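Local coordinates for dopamine N-acetyltransferase-like Protein (Tribolium castaneum, PDB 6V3T) that probably transfers acyl groups from acyl-CoA, including acetyl-CoA, to the amine of arylalkylamines such as serotonin, at residues L157-A162 against V207-V212. Residues are numbered along the deposited sequence; the frame is centred on the assembly and turned at random.
With ACO (acetyl coenzyme *a), chain G.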
loop_
_atom_site.group_PDB
_atom_site.type_symbol
_atom_site.label_atom_id
_atom_site.label_comp_id
_atom_site.label_asym_id
_atom_site.label_seq_id
_atom_site.Cartn_x
_atom_site.Cartn_y
_atom_site.Cartn_z
ATOM N N LEU A 157 1.928 13.153 -10.095
ATOM C CA LEU A 157 2.100 11.681 -10.270
ATOM C C LEU A 157 1.521 10.927 -9.073
ATOM O O LEU A 157 1.889 11.239 -7.926
ATOM C CB LEU A 157 3.582 11.335 -10.402
ATOM C CG LEU A 157 3.873 9.895 -10.833
ATOM C CD1 LEU A 157 4.022 9.810 -12.341
ATOM C CD2 LEU A 157 5.115 9.358 -10.155
ATOM N N VAL A 158 0.691 9.922 -9.351
ATOM C CA VAL A 158 0.172 8.962 -8.337
ATOM C C VAL A 158 0.862 7.628 -8.597
ATOM O O VAL A 158 1.027 7.263 -9.778
ATOM C CB VAL A 158 -1.364 8.839 -8.391
ATOM C CG1 VAL A 158 -1.890 7.833 -7.379
ATOM C CG2 VAL A 158 -2.044 10.191 -8.197
ATOM N N LYS A 159 1.274 6.959 -7.527
ATOM C CA LYS A 159 2.033 5.689 -7.584
ATOM C C LYS A 159 1.431 4.737 -6.548
ATOM O O LYS A 159 0.882 5.235 -5.534
ATOM C CB LYS A 159 3.519 5.988 -7.376
ATOM C CG LYS A 159 4.418 4.782 -7.155
ATOM C CD LYS A 159 4.754 4.584 -5.716
ATOM C CE LYS A 159 5.193 3.189 -5.349
ATOM N NZ LYS A 159 5.564 3.142 -3.914
ATOM N N VAL A 160 1.497 3.432 -6.823
ATOM C CA VAL A 160 0.929 2.357 -5.957
ATOM C C VAL A 160 1.827 1.116 -6.024
ATOM O O VAL A 160 2.162 0.655 -7.163
ATOM C CB VAL A 160 -0.519 2.009 -6.353
ATOM C CG1 VAL A 160 -0.629 1.595 -7.819
ATOM C CG2 VAL A 160 -1.101 0.936 -5.440
ATOM N N ASP A 161 2.191 0.591 -4.855
ATOM C CA ASP A 161 2.940 -0.681 -4.755
ATOM C C ASP A 161 1.900 -1.788 -4.847
ATOM O O ASP A 161 1.385 -2.182 -3.799
ATOM C CB ASP A 161 3.785 -0.739 -3.484
ATOM C CG ASP A 161 5.109 -0.018 -3.624
ATOM O OD1 ASP A 161 5.943 -0.487 -4.423
ATOM O OD2 ASP A 161 5.285 1.003 -2.951
ATOM N N ALA A 162 1.575 -2.211 -6.066
ATOM C CA ALA A 162 0.439 -3.111 -6.364
ATOM C C ALA A 162 0.880 -4.559 -6.181
ATOM O O ALA A 162 1.256 -5.196 -7.182
ATOM C CB ALA A 162 -0.072 -2.857 -7.762
ATOM N N VAL A 207 4.902 -2.017 -9.555
ATOM C CA VAL A 207 4.808 -0.559 -9.283
ATOM C C VAL A 207 4.053 0.055 -10.464
ATOM O O VAL A 207 4.425 -0.223 -11.613
ATOM C CB VAL A 207 6.189 0.076 -9.045
ATOM C CG1 VAL A 207 6.114 1.592 -8.955
ATOM C CG2 VAL A 207 6.829 -0.482 -7.786
ATOM N N MET A 208 2.988 0.797 -10.168
ATOM C CA MET A 208 2.040 1.339 -11.168
ATOM C C MET A 208 1.818 2.816 -10.866
ATOM O O MET A 208 1.953 3.222 -9.709
ATOM C CB MET A 208 0.709 0.583 -11.142
ATOM C CG MET A 208 0.886 -0.917 -11.307
ATOM S SD MET A 208 -0.654 -1.855 -11.467
ATOM C CE MET A 208 -1.028 -1.557 -13.200
ATOM N N THR A 209 1.475 3.572 -11.896
ATOM C CA THR A 209 1.661 5.033 -11.958
ATOM C C THR A 209 0.628 5.636 -12.908
ATOM O O THR A 209 0.363 5.021 -13.961
ATOM C CB THR A 209 3.097 5.327 -12.397
ATOM O OG1 THR A 209 3.804 5.581 -11.185
ATOM C CG2 THR A 209 3.217 6.484 -13.368
ATOM N N LYS A 210 0.100 6.806 -12.554
ATOM C CA LYS A 210 -0.661 7.661 -13.486
ATOM C C LYS A 210 -0.257 9.109 -13.263
ATOM O O LYS A 210 0.011 9.471 -12.099
ATOM C CB LYS A 210 -2.163 7.486 -13.281
ATOM C CG LYS A 210 -2.986 7.801 -14.521
ATOM C CD LYS A 210 -4.462 7.847 -14.254
ATOM C CE LYS A 210 -5.261 8.321 -15.447
ATOM N NZ LYS A 210 -6.415 9.139 -15.006
ATOM N N VAL A 211 -0.234 9.885 -14.347
ATOM C CA VAL A 211 0.079 11.343 -14.361
ATOM C C VAL A 211 -1.258 12.095 -14.344
ATOM O O VAL A 211 -2.164 11.676 -15.084
ATOM C CB VAL A 211 0.933 11.695 -15.596
ATOM C CG1 VAL A 211 1.519 13.094 -15.500
ATOM C CG2 VAL A 211 2.033 10.668 -15.843
ATOM N N VAL A 212 -1.379 13.158 -13.544
ATOM C CA VAL A 212 -2.691 13.783 -13.185
ATOM C C VAL A 212 -2.628 15.311 -13.401
ATOM O O VAL A 212 -1.731 15.743 -14.148
ATOM C CB VAL A 212 -3.066 13.373 -11.750
ATOM C CG1 VAL A 212 -2.974 11.864 -11.551
ATOM C CG2 VAL A 212 -2.219 14.090 -10.713
HETATM N N1A ACO G . -10.879 -12.838 -7.638
HETATM C C2A ACO G . -10.643 -12.279 -8.833
HETATM N N3A ACO G . -10.727 -10.955 -9.049
HETATM C C4A ACO G . -11.059 -10.114 -8.058
HETATM C C5A ACO G . -11.333 -10.658 -6.743
HETATM C C6A ACO G . -11.226 -12.102 -6.582
HETATM N N6A ACO G . -11.469 -12.659 -5.391
HETATM N N7A ACO G . -11.636 -9.633 -5.951
HETATM C C8A ACO G . -11.571 -8.513 -6.700
HETATM N N9A ACO G . -11.242 -8.817 -7.955
HETATM C C1B ACO G . -11.053 -7.828 -9.006
HETATM C C2B ACO G . -12.330 -7.385 -9.663
HETATM O O2B ACO G . -12.610 -8.154 -10.814
HETATM C C3B ACO G . -11.980 -5.960 -10.012
HETATM O O3B ACO G . -11.217 -5.947 -11.195
HETATM P P3B ACO G . -11.937 -5.509 -12.549
HETATM O O7A ACO G . -11.203 -6.279 -13.628
HETATM O O8A ACO G . -13.342 -6.016 -12.274
HETATM O O9A ACO G . -11.679 -4.004 -12.530
HETATM C C4B ACO G . -11.055 -5.493 -8.926
HETATM O O4B ACO G . -10.550 -6.669 -8.349
HETATM C C5B ACO G . -11.748 -4.681 -7.881
HETATM O O5B ACO G . -12.420 -5.492 -6.942
HETATM P P1A ACO G . -12.950 -4.731 -5.656
HETATM O O1A ACO G . -13.228 -3.297 -6.034
HETATM O O2A ACO G . -13.998 -5.498 -4.919
HETATM O O3A ACO G . -11.644 -4.853 -4.741
HETATM P P2A ACO G . -11.808 -5.399 -3.243
HETATM O O4A ACO G . -12.914 -4.579 -2.601
HETATM O O5A ACO G . -11.994 -6.894 -3.294
HETATM O O6A ACO G . -10.260 -5.130 -2.739
HETATM C CBP ACO G . -8.249 -6.152 -1.586
HETATM C CCP ACO G . -9.703 -5.661 -1.509
HETATM C CDP ACO G . -7.525 -5.357 -2.661
HETATM C CEP ACO G . -8.330 -7.626 -1.928
HETATM C CAP ACO G . -7.475 -6.037 -0.221
HETATM O OAP ACO G . -7.964 -7.045 0.673
HETATM C C9P ACO G . -5.907 -6.163 -0.225
HETATM O O9P ACO G . -5.359 -7.241 0.011
HETATM N N8P ACO G . -5.154 -5.044 -0.473
HETATM C C7P ACO G . -3.692 -5.016 -0.576
HETATM C C6P ACO G . -3.133 -4.308 -1.829
HETATM C C5P ACO G . -1.983 -3.350 -1.572
HETATM O O5P ACO G . -2.080 -2.169 -1.822
HETATM N N4P ACO G . -0.850 -3.869 -1.100
HETATM C C3P ACO G . 0.412 -3.111 -0.963
HETATM C C2P ACO G . 1.032 -3.006 0.446
HETATM S S1P ACO G . 2.470 -4.028 0.684
HETATM C C ACO G . 2.497 -4.337 2.350
HETATM O O ACO G . 2.152 -3.481 3.152
HETATM C CH3 ACO G . 2.957 -5.660 2.888
#
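V158 and K210 form one hydrogen-bonded pair of two antiparallel strands, and V160 and M208 form the other. In the first, V158 N lies 2.9 Å from K210 O in a nearly straight bond, and K210 N returns to V158 O at 3.0 Å. In the second, V160 N gives to M208 O at 2.9 Å and M208 N gives to V160 O at 3.1 Å. The N-to-C directions of the two short segments differ by 164°, close to antiparallel.

Apolar contacts line both faces. On the V160 face, V160 CG1 rests against M208 CB at 3.7 Å, the two side chains side by side. CG1 sits between the backbone N and the carbonyl carbon (chi1 57°), which brings it to M208. M208 SD then reaches A162 CB at 3.9 Å. Helices 138-152 and 165-174 cover this face. On the K159 face, L157 CD1 meets T209 CG2 at 3.6 Å, and V207 CG1 packs on the aliphatic chain of K159, near CG and CE.

Charged groups follow on this same face. K159 NZ and D161 OD2 are modelled as a salt bridge, too short to trust in detail. E123 is a second acidic partner of K159. N107 donates to D161 OD1.

D161 O lies 3.1 Å from C3P of acetyl-CoA. The pairing joins inner strand 157-162, parallel to 120-129 on its other side, to strand 204-211 in the mixed sheet of the GNAT fold, with acetyl-CoA at the C-terminal end of 157-162.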